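Local coordinates for protein Non-reducing end alpha-L-arabinofuranosidase BoGH43B (Bacteroides ovatus, PDB 5JOZ) that removes terminal non-reducing alpha-L-arabinofuranoside residues from xyloglucan side branches, turning S units into X units during xyloglucan breakdown, at residues G67-A70 against S71-G74; R257-N260 against G261-H265; Y295-N299 against L300-V304; D467-N470 against E471-G474. All blocks are in the same frame, centred on the assembly; numbering follows the deposited sequence.

Interaction 1 (G67-A70 against S71-G74); sequences GCNA and STGG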
loop_
_atom_site.group_PDB
_atom_site.type_symbol
_atom_site.label_atom_id
_atom_site.label_comp_id
_atom_site.label_asym_id
_atom_site.label_seq_id
_atom_site.Cartn_x
_atom_site.Cartn_y
_atom_site.Cartn_z
ATOM N N GLY A 67 15.677 -10.439 1.933
ATOM C CA GLY A 67 15.574 -11.562 1.004
ATOM C C GLY A 67 14.239 -11.685 0.283
ATOM O O GLY A 67 14.147 -12.439 -0.679
ATOM N N CYS A 68 13.209 -10.946 0.709
ATOM C CA CYS A 68 11.876 -11.066 0.092
ATOM C C CYS A 68 11.879 -10.486 -1.327
ATOM O O CYS A 68 12.602 -9.526 -1.623
ATOM C CB CYS A 68 10.781 -10.403 0.959
ATOM S SG CYS A 68 10.517 -8.629 0.693
ATOM N N ASN A 69 11.082 -11.093 -2.195
ATOM C CA ASN A 69 10.911 -10.604 -3.559
ATOM C C ASN A 69 10.179 -9.276 -3.547
ATOM O O ASN A 69 9.328 -9.022 -2.679
ATOM C CB ASN A 69 10.136 -11.610 -4.436
ATOM C CG ASN A 69 10.999 -12.777 -4.931
ATOM O OD1 ASN A 69 12.230 -12.730 -4.903
ATOM N ND2 ASN A 69 10.338 -13.826 -5.415
ATOM N N ALA A 70 10.537 -8.423 -4.504
ATOM C CA ALA A 70 9.817 -7.180 -4.730
ATOM C C ALA A 70 8.459 -7.535 -5.306
ATOM O O ALA A 70 8.367 -8.394 -6.192
ATOM C CB ALA A 70 10.572 -6.289 -5.696
ATOM N N SER A 71 7.409 -6.929 -4.751
ATOM C CA SER A 71 6.070 -6.944 -5.336
ATOM C C SER A 71 5.249 -8.189 -4.988
ATOM O O SER A 71 4.030 -8.094 -4.929
ATOM C CB SER A 71 6.122 -6.756 -6.860
ATOM O OG SER A 71 4.917 -6.196 -7.333
ATOM N N THR A 72 5.905 -9.340 -4.798
ATOM C CA THR A 72 5.251 -10.592 -4.389
ATOM C C THR A 72 5.740 -11.137 -3.037
ATOM O O THR A 72 5.268 -12.179 -2.597
ATOM C CB THR A 72 5.446 -11.681 -5.472
ATOM O OG1 THR A 72 6.839 -11.806 -5.776
ATOM C CG2 THR A 72 4.686 -11.326 -6.750
ATOM N N GLY A 73 6.672 -10.446 -2.381
ATOM C CA GLY A 73 7.117 -10.802 -1.029
ATOM C C GLY A 73 6.680 -9.766 -0.004
ATOM O O GLY A 73 6.164 -8.690 -0.357
ATOM N N GLY A 74 6.880 -10.107 1.265
ATOM C CA GLY A 74 6.574 -9.240 2.397
ATOM C C GLY A 74 5.135 -9.297 2.891
ATOM O O GLY A 74 4.521 -10.360 2.917
#

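Interaction 2 (R257-N260 against G261-H265); sequences RPVN and GKYQH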
loop_
_atom_site.group_PDB
_atom_site.type_symbol
_atom_site.label_atom_id
_atom_site.label_comp_id
_atom_site.label_asym_id
_atom_site.label_seq_id
_atom_site.Cartn_x
_atom_site.Cartn_y
_atom_site.Cartn_z
ATOM N N ARG A 257 -7.898 1.961 -10.983
ATOM C CA ARG A 257 -8.351 3.030 -11.884
ATOM C C ARG A 257 -7.521 2.906 -13.142
ATOM O O ARG A 257 -6.424 3.451 -13.183
ATOM C CB ARG A 257 -8.093 4.409 -11.287
ATOM C CG ARG A 257 -9.011 4.823 -10.145
ATOM C CD ARG A 257 -8.254 5.714 -9.165
ATOM N NE ARG A 257 -8.445 7.138 -9.344
ATOM C CZ ARG A 257 -7.680 8.093 -8.813
ATOM N NH1 ARG A 257 -6.625 7.817 -8.054
ATOM N NH2 ARG A 257 -7.976 9.363 -9.061
ATOM N N PRO A 258 -8.011 2.168 -14.159
ATOM C CA PRO A 258 -7.167 1.986 -15.350
ATOM C C PRO A 258 -7.061 3.244 -16.223
ATOM O O PRO A 258 -7.948 4.094 -16.194
ATOM C CB PRO A 258 -7.870 0.854 -16.125
ATOM C CG PRO A 258 -8.964 0.341 -15.244
ATOM C CD PRO A 258 -9.298 1.452 -14.296
ATOM N N VAL A 259 -5.968 3.350 -16.975
ATOM C CA VAL A 259 -5.786 4.410 -17.970
ATOM C C VAL A 259 -6.353 3.892 -19.302
ATOM O O VAL A 259 -5.986 2.800 -19.744
ATOM C CB VAL A 259 -4.292 4.782 -18.158
ATOM C CG1 VAL A 259 -4.165 6.038 -19.015
ATOM C CG2 VAL A 259 -3.579 4.978 -16.816
ATOM N N ASN A 260 -7.254 4.657 -19.919
ATOM C CA ASN A 260 -7.970 4.233 -21.149
ATOM C C ASN A 260 -8.530 2.790 -21.066
ATOM O O ASN A 260 -8.542 2.048 -22.061
ATOM C CB ASN A 260 -7.065 4.381 -22.399
ATOM C CG ASN A 260 -6.550 5.797 -22.607
ATOM O OD1 ASN A 260 -7.227 6.786 -22.308
ATOM N ND2 ASN A 260 -5.340 5.899 -23.138
ATOM N N GLY A 261 -8.973 2.388 -19.875
ATOM C CA GLY A 261 -9.453 1.030 -19.644
ATOM C C GLY A 261 -8.475 -0.122 -19.866
ATOM O O GLY A 261 -8.930 -1.257 -19.941
ATOM N N LYS A 262 -7.159 0.140 -19.948
ATOM C CA LYS A 262 -6.147 -0.899 -20.313
ATOM C C LYS A 262 -5.166 -1.289 -19.201
ATOM O O LYS A 262 -4.959 -2.483 -18.956
ATOM C CB LYS A 262 -5.274 -0.464 -21.499
ATOM C CG LYS A 262 -5.964 0.220 -22.657
ATOM C CD LYS A 262 -6.968 -0.666 -23.365
ATOM C CE LYS A 262 -7.292 -0.083 -24.737
ATOM N NZ LYS A 262 -8.577 -0.592 -25.275
ATOM N N TYR A 263 -4.530 -0.288 -18.578
ATOM C CA TYR A 263 -3.440 -0.513 -17.623
ATOM C C TYR A 263 -3.525 0.372 -16.362
ATOM O O TYR A 263 -4.141 1.443 -16.373
ATOM C CB TYR A 263 -2.086 -0.336 -18.333
ATOM C CG TYR A 263 -1.849 1.031 -18.945
ATOM C CD1 TYR A 263 -1.287 2.063 -18.198
ATOM C CD2 TYR A 263 -2.169 1.287 -20.280
ATOM C CE1 TYR A 263 -1.060 3.314 -18.751
ATOM C CE2 TYR A 263 -1.953 2.534 -20.848
ATOM C CZ TYR A 263 -1.398 3.552 -20.082
ATOM O OH TYR A 263 -1.181 4.803 -20.637
ATOM N N GLN A 264 -2.931 -0.108 -15.267
ATOM C CA GLN A 264 -2.897 0.636 -14.004
ATOM C C GLN A 264 -1.494 0.623 -13.418
ATOM O O GLN A 264 -0.840 -0.422 -13.349
ATOM C CB GLN A 264 -3.971 0.116 -13.009
ATOM C CG GLN A 264 -3.701 -1.231 -12.341
ATOM C CD GLN A 264 -2.881 -1.138 -11.066
ATOM O OE1 GLN A 264 -2.483 -0.056 -10.654
ATOM N NE2 GLN A 264 -2.633 -2.283 -10.430
ATOM N N HIS A 265 -1.040 1.794 -12.986
ATOM C CA HIS A 265 0.306 1.949 -12.408
ATOM C C HIS A 265 0.337 2.511 -10.992
ATOM O O HIS A 265 1.332 2.317 -10.306
ATOM C CB HIS A 265 1.218 2.769 -13.331
ATOM C CG HIS A 265 0.782 4.186 -13.546
ATOM N ND1 HIS A 265 -0.291 4.525 -14.342
ATOM C CD2 HIS A 265 1.313 5.354 -13.113
ATOM C CE1 HIS A 265 -0.422 5.841 -14.365
ATOM N NE2 HIS A 265 0.541 6.367 -13.628
HETATM O O HOH W 1 -3.767 3.212 -11.709
#

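Interaction 3 (Y295-N299 against L300-V304); sequences YLFPN and LPSHV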
loop_
_atom_site.group_PDB
_atom_site.type_symbol
_atom_site.label_atom_id
_atom_site.label_comp_id
_atom_site.label_asym_id
_atom_site.label_seq_id
_atom_site.Cartn_x
_atom_site.Cartn_y
_atom_site.Cartn_z
ATOM N N TYR A 295 -20.967 9.236 -4.074
ATOM C CA TYR A 295 -22.106 8.783 -3.261
ATOM C C TYR A 295 -22.487 9.902 -2.322
ATOM O O TYR A 295 -21.671 10.762 -2.003
ATOM C CB TYR A 295 -21.755 7.563 -2.371
ATOM C CG TYR A 295 -21.676 6.231 -3.047
ATOM C CD1 TYR A 295 -22.825 5.531 -3.378
ATOM C CD2 TYR A 295 -20.447 5.642 -3.316
ATOM C CE1 TYR A 295 -22.761 4.289 -3.996
ATOM C CE2 TYR A 295 -20.362 4.401 -3.941
ATOM C CZ TYR A 295 -21.516 3.726 -4.277
ATOM O OH TYR A 295 -21.422 2.496 -4.890
ATOM N N LEU A 296 -23.715 9.830 -1.834
ATOM C CA LEU A 296 -24.140 10.597 -0.688
ATOM C C LEU A 296 -23.239 10.250 0.521
ATOM O O LEU A 296 -22.817 9.089 0.712
ATOM C CB LEU A 296 -25.609 10.298 -0.354
ATOM C CG LEU A 296 -26.685 10.702 -1.380
ATOM C CD1 LEU A 296 -28.000 9.986 -1.081
ATOM C CD2 LEU A 296 -26.890 12.211 -1.408
ATOM N N PHE A 297 -22.982 11.275 1.330
ATOM C CA PHE A 297 -22.042 11.216 2.442
ATOM C C PHE A 297 -22.584 10.269 3.518
ATOM O O PHE A 297 -23.800 10.186 3.700
ATOM C CB PHE A 297 -21.858 12.631 3.017
ATOM C CG PHE A 297 -20.527 12.869 3.669
ATOM C CD1 PHE A 297 -19.398 13.136 2.892
ATOM C CD2 PHE A 297 -20.404 12.866 5.053
ATOM C CE1 PHE A 297 -18.172 13.360 3.481
ATOM C CE2 PHE A 297 -19.179 13.093 5.652
ATOM C CZ PHE A 297 -18.062 13.345 4.868
ATOM N N PRO A 298 -21.699 9.533 4.221
ATOM C CA PRO A 298 -22.142 8.761 5.392
ATOM C C PRO A 298 -22.887 9.606 6.423
ATOM O O PRO A 298 -22.714 10.817 6.454
ATOM C CB PRO A 298 -20.826 8.259 5.983
ATOM C CG PRO A 298 -19.942 8.100 4.810
ATOM C CD PRO A 298 -20.287 9.258 3.908
ATOM N N ASN A 299 -23.693 8.972 7.266
ATOM C CA ASN A 299 -24.372 9.693 8.333
ATOM C C ASN A 299 -23.424 9.935 9.514
ATOM O O ASN A 299 -23.557 9.349 10.574
ATOM C CB ASN A 299 -25.638 8.958 8.767
ATOM C CG ASN A 299 -26.581 9.854 9.559
ATOM O OD1 ASN A 299 -26.384 11.070 9.648
ATOM N ND2 ASN A 299 -27.601 9.255 10.145
ATOM N N LEU A 300 -22.467 10.831 9.293
ATOM C CA LEU A 300 -21.395 11.146 10.224
ATOM C C LEU A 300 -21.040 12.604 9.969
ATOM O O LEU A 300 -21.154 13.059 8.821
ATOM C CB LEU A 300 -20.150 10.292 9.941
ATOM C CG LEU A 300 -20.199 8.785 10.182
ATOM C CD1 LEU A 300 -19.021 8.085 9.516
ATOM C CD2 LEU A 300 -20.229 8.487 11.674
ATOM N N PRO A 301 -20.597 13.340 11.009
ATOM C CA PRO A 301 -20.170 14.711 10.720
ATOM C C PRO A 301 -18.852 14.763 9.925
ATOM O O PRO A 301 -17.893 14.066 10.245
ATOM C CB PRO A 301 -20.023 15.357 12.109
ATOM C CG PRO A 301 -20.603 14.382 13.087
ATOM C CD PRO A 301 -20.526 13.030 12.450
ATOM N N SER A 302 -18.845 15.580 8.878
ATOM C CA SER A 302 -17.663 15.821 8.076
ATOM C C SER A 302 -16.519 16.311 8.971
ATOM O O SER A 302 -16.733 17.167 9.829
ATOM C CB SER A 302 -17.987 16.857 6.992
ATOM O OG SER A 302 -16.856 17.162 6.211
ATOM N N HIS A 303 -15.325 15.746 8.775
ATOM C CA HIS A 303 -14.137 16.100 9.554
ATOM C C HIS A 303 -12.894 16.055 8.644
ATOM O O HIS A 303 -12.200 15.037 8.542
ATOM C CB HIS A 303 -14.007 15.165 10.767
ATOM C CG HIS A 303 -13.019 15.638 11.785
ATOM N ND1 HIS A 303 -11.658 15.462 11.646
ATOM C CD2 HIS A 303 -13.194 16.303 12.952
ATOM C CE1 HIS A 303 -11.040 15.994 12.685
ATOM N NE2 HIS A 303 -11.948 16.515 13.489
ATOM N N VAL A 304 -12.650 17.161 7.943
ATOM C CA VAL A 304 -11.491 17.284 7.049
ATOM C C VAL A 304 -10.233 17.499 7.896
ATOM O O VAL A 304 -10.266 18.265 8.856
ATOM C CB VAL A 304 -11.673 18.421 5.998
ATOM C CG1 VAL A 304 -11.615 19.812 6.635
ATOM C CG2 VAL A 304 -10.625 18.318 4.892
#

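Interaction 4 (D467-N470 against E471-G474); sequences DVSN and EVVG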
loop_
_atom_site.group_PDB
_atom_site.type_symbol
_atom_site.label_atom_id
_atom_site.label_comp_id
_atom_site.label_asym_id
_atom_site.label_seq_id
_atom_site.Cartn_x
_atom_site.Cartn_y
_atom_site.Cartn_z
ATOM N N ASP A 467 4.618 1.313 -19.285
ATOM C CA ASP A 467 5.734 0.367 -19.120
ATOM C C ASP A 467 6.052 0.031 -17.649
ATOM O O ASP A 467 6.813 -0.914 -17.386
ATOM C CB ASP A 467 7.002 0.862 -19.837
ATOM C CG ASP A 467 6.961 0.647 -21.341
ATOM O OD1 ASP A 467 6.429 -0.386 -21.807
ATOM O OD2 ASP A 467 7.494 1.520 -22.059
ATOM N N VAL A 468 5.469 0.784 -16.706
ATOM C CA VAL A 468 5.591 0.472 -15.283
ATOM C C VAL A 468 4.280 -0.032 -14.676
ATOM O O VAL A 468 4.148 -0.101 -13.455
ATOM C CB VAL A 468 6.199 1.654 -14.476
ATOM C CG1 VAL A 468 7.670 1.824 -14.840
ATOM C CG2 VAL A 468 5.434 2.956 -14.677
ATOM N N SER A 469 3.337 -0.440 -15.523
ATOM C CA SER A 469 1.997 -0.768 -15.075
ATOM C C SER A 469 1.959 -2.193 -14.539
ATOM O O SER A 469 2.805 -3.020 -14.885
ATOM C CB SER A 469 0.999 -0.598 -16.223
ATOM O OG SER A 469 1.114 -1.659 -17.156
ATOM N N ASN A 470 0.977 -2.470 -13.687
ATOM C CA ASN A 470 0.744 -3.830 -13.179
ATOM C C ASN A 470 0.612 -4.865 -14.305
ATOM O O ASN A 470 1.143 -5.973 -14.203
ATOM C CB ASN A 470 -0.527 -3.881 -12.337
ATOM C CG ASN A 470 -0.787 -5.261 -11.771
ATOM O OD1 ASN A 470 -1.715 -5.957 -12.195
ATOM N ND2 ASN A 470 0.064 -5.687 -10.841
ATOM N N GLU A 471 -0.078 -4.487 -15.379
ATOM C CA GLU A 471 -0.371 -5.405 -16.479
ATOM C C GLU A 471 0.874 -5.814 -17.261
ATOM O O GLU A 471 0.890 -6.886 -17.859
ATOM C CB GLU A 471 -1.447 -4.818 -17.409
ATOM C CG GLU A 471 -2.866 -4.846 -16.826
ATOM C CD GLU A 471 -3.154 -3.756 -15.801
ATOM O OE1 GLU A 471 -2.217 -3.043 -15.367
ATOM O OE2 GLU A 471 -4.340 -3.595 -15.434
ATOM N N VAL A 472 1.916 -4.976 -17.230
ATOM C CA VAL A 472 3.209 -5.290 -17.839
ATOM C C VAL A 472 4.194 -5.924 -16.843
ATOM O O VAL A 472 4.895 -6.867 -17.195
ATOM C CB VAL A 472 3.831 -4.025 -18.474
ATOM C CG1 VAL A 472 5.263 -4.275 -18.961
ATOM C CG2 VAL A 472 2.949 -3.537 -19.618
ATOM N N VAL A 473 4.258 -5.410 -15.615
ATOM C CA VAL A 473 5.300 -5.837 -14.661
ATOM C C VAL A 473 4.889 -6.981 -13.727
ATOM O O VAL A 473 5.756 -7.685 -13.196
ATOM C CB VAL A 473 5.858 -4.648 -13.833
ATOM C CG1 VAL A 473 6.348 -3.536 -14.758
ATOM C CG2 VAL A 473 4.844 -4.111 -12.812
ATOM N N GLY A 474 3.583 -7.178 -13.540
ATOM C CA GLY A 474 3.067 -8.165 -12.591
ATOM C C GLY A 474 3.253 -7.719 -11.145
ATOM O O GLY A 474 3.667 -6.586 -10.875
HETATM O O HOH W 2 -4.095 -4.436 -12.212
#

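Interaction 1 (G67-A70 against S71-G74)
Asn69 and Gly73 meet where the chain doubles back, and backbone bonds set the shape of this local turn. Gly73 N donates to Asn69 O at 3.0 Å, four residues back. The N-H is badly aimed, at 125°, so the bond is weak. Inside that loop Thr72 N reaches Ala70 O at 3.0 Å, again a weak bond. Ser71 sits at the bend with a positive phi, and its N is taken by Glu34 OE1, a partner from elsewhere in the chain.

Side-chain contacts are few and lie along the turn. Asn69 and Thr72 cross obliquely: the Asn69 CB lies 3.6 Å from Thr72 OG1. Cys68 turns its CB towards the returning backbone, 3.9 Å from Gly74 N. Its sulfur, swung between the backbone N and carbonyl carbon (chi1 87°), comes to rest 4.1 Å from the carbonyl carbon C of Gly73. There is little room here for anything larger than glycine at Gly73, since a CB would run into Asn69 O and Cys68 CB.

Further polar contacts tie the turn to the C-terminal domain. Ser71 OG is hydrogen-bonded to Thr477 OG1, and Cys68 O accepts from Arg327 NE.

Ala70 and Ser71 have backbone angles close to those of a type II beta turn, while the bond from Gly73 to Asn69 closes the wider span of an alpha turn. The segment leads into strand 74-83, the first strand of the second blade in the five-bladed beta-propeller of the GH43 family.

Interaction 2 (R257-N260 against G261-H265)
Val259 and Tyr263 face each other as a single antiparallel hydrogen-bonded pair. Val259 N donates to Tyr263 O at 2.7 Å, nearly straight at 169° and close to the line of the carbonyl. The chain closes a second time where Lys262 N meets Val259 O at 2.9 Å, this donor standing above the carbonyl plane. Between them Asn260 and Gly261 both take positive phi, as in a type I' turn. Pro258 CA adds a CA-H...O contact to Tyr263 O at 3.2 Å, and a water accepts weakly from His265 N while donating to Arg257 O.

Among the side chains, Val259 lies over one face of the Tyr263 ring. Its CB is 3.9 Å from the ring centroid and 24° off the normal, a CH-pi contact displaced towards the rim. Tyr263 CG stands between its own backbone N and carbonyl carbon (chi1 60°), which brings the ring back under the valine. Val259 CG1 sits 3.6 Å from Tyr263 OH, while CG2 stays on the tyrosine, 3.6 Å from its CE1, and also reaches the edge of the His265 imidazole, 4.1 Å from CE1 of that ring. With an alanine in place of Tyr263 the ring is gone, and a gap would probably open against Val259 CB and both its methyl groups.

Lys262 CG lies 3.2 Å from Asn260 O, and the bend at chi2 keeps CD and CE near the same oxygen. Beyond the turn, Arg257 makes a salt bridge to Glu269. This is a type I' turn closed by a single antiparallel bridge, within the connection from strand 249-256 to strand 269-277, the two middle strands of the propeller's fifth blade.

Interaction 3 (Y295-N299 against L300-V304)
Leu300 N folds back onto Pro298 O at 2.8 Å, closing an inverse gamma turn centred on Asn299. The N-H points at 136°, so the bond is weak, as the very small ring of such a turn dictates. Just as striking is where the Leu300 carbonyl goes: its O lies in the plane of the Phe297 ring, at the edge, 3.7 Å from CE2 and 3.8 Å from CD2. The ring hydrogens, slightly positive, are likely to suit that oxygen.

Phe297 gets there because its CG is anti to the backbone N (chi1 -152°), which sends the ring along the course of the later residues. Ser302 also touches this end of the ring, its CA 4.0 Å from Phe297 CE2 and its CB 4.1 Å from Phe297 CZ. One face of the ring rests against Pro298 CD, offset toward the rim.

The turn lies directly after strand 294-296, which pairs with strand 4-6 near the N-terminus, at the start of the surface linker that carries the chain from the propeller to the C-terminal concanavalin A-like domain. The ring also touches Asp46 and Val48. An alanine in place of Phe297 takes away the ring, and the chain at Leu300 and Ser302 would probably be left with a gap beside Asp46 and Val48.

On the other side of the turn, Pro298 CB and Leu300 CD1 make an apolar contact at 4.0 Å, with Pro298 also packed on Phe5. Asn299 directs its amide elsewhere, ND2 bonding to Asp246 OD2, and His303 N bonds to Asp46 OD2.

Interaction 4 (D467-N470 against E471-G474)
Ser469 meets Val472 and Val473 as the N-cap of a single helical turn, 470-473, in the C-terminal concanavalin A-like domain, on the way from strand 456-464 to strand 480-486. Its OG, held between the backbone N and carbonyl carbon (chi1 75°), turns inward and accepts weakly from Val472 N at 3.4 Å; the same hydroxyl also bonds to Arg466 O. Ser469 O is gripped twice. Val473 N comes nearly end-on at 2.9 Å, while Val472 N arrives from well above the carbonyl plane at 3.2 Å. The next bond, Gly474 N to Asn470 O at 2.8 Å, finishes the turn, and the positive phi of Gly474 takes the chain out of it.

The two valines flank the cap differently. Val472 sets CG2 3.6 Å from Ser469 OG. Val473 brings its own CG2 to 3.1 Å from Ser469 O, and its CG1 lies 3.7 Å from Asp467 O.

Asn470 and Glu471 lean towards one another on the side that meets the 261-265 turn. Asn470 ND2 bonds to Gly475 O. The Glu471 chain bends at chi2 (78°), folding its carboxylate back beside Asn470; OE1 accepts from Gln264 N. A water spans the two ends, donating to Asn470 OD1 at 2.8 Å and, weakly, to Glu471 OE2.

Interactions 1, 2 and 4 gather where the propeller and the C-terminal domain meet, each partly buried; interaction 3 is a surface contact, about 35 Å between centres from interaction 4. Interactions 2 and 4 join directly: the backbone N and O of Gln264 both hold the short helix, at Glu471 and Asn470. Interaction 1 touches interaction 4 by packing, Ser71 against Gly474. Gly74, Gln264 and Asn470 each lie about 11 Å from the side chain of Asp16, the inferred proton acceptor. Chemistry differs with place: weak backbone bonds shape interactions 1 and 3, a straight bridge and a valine-on-tyrosine contact interaction 2, and helix capping interaction 4.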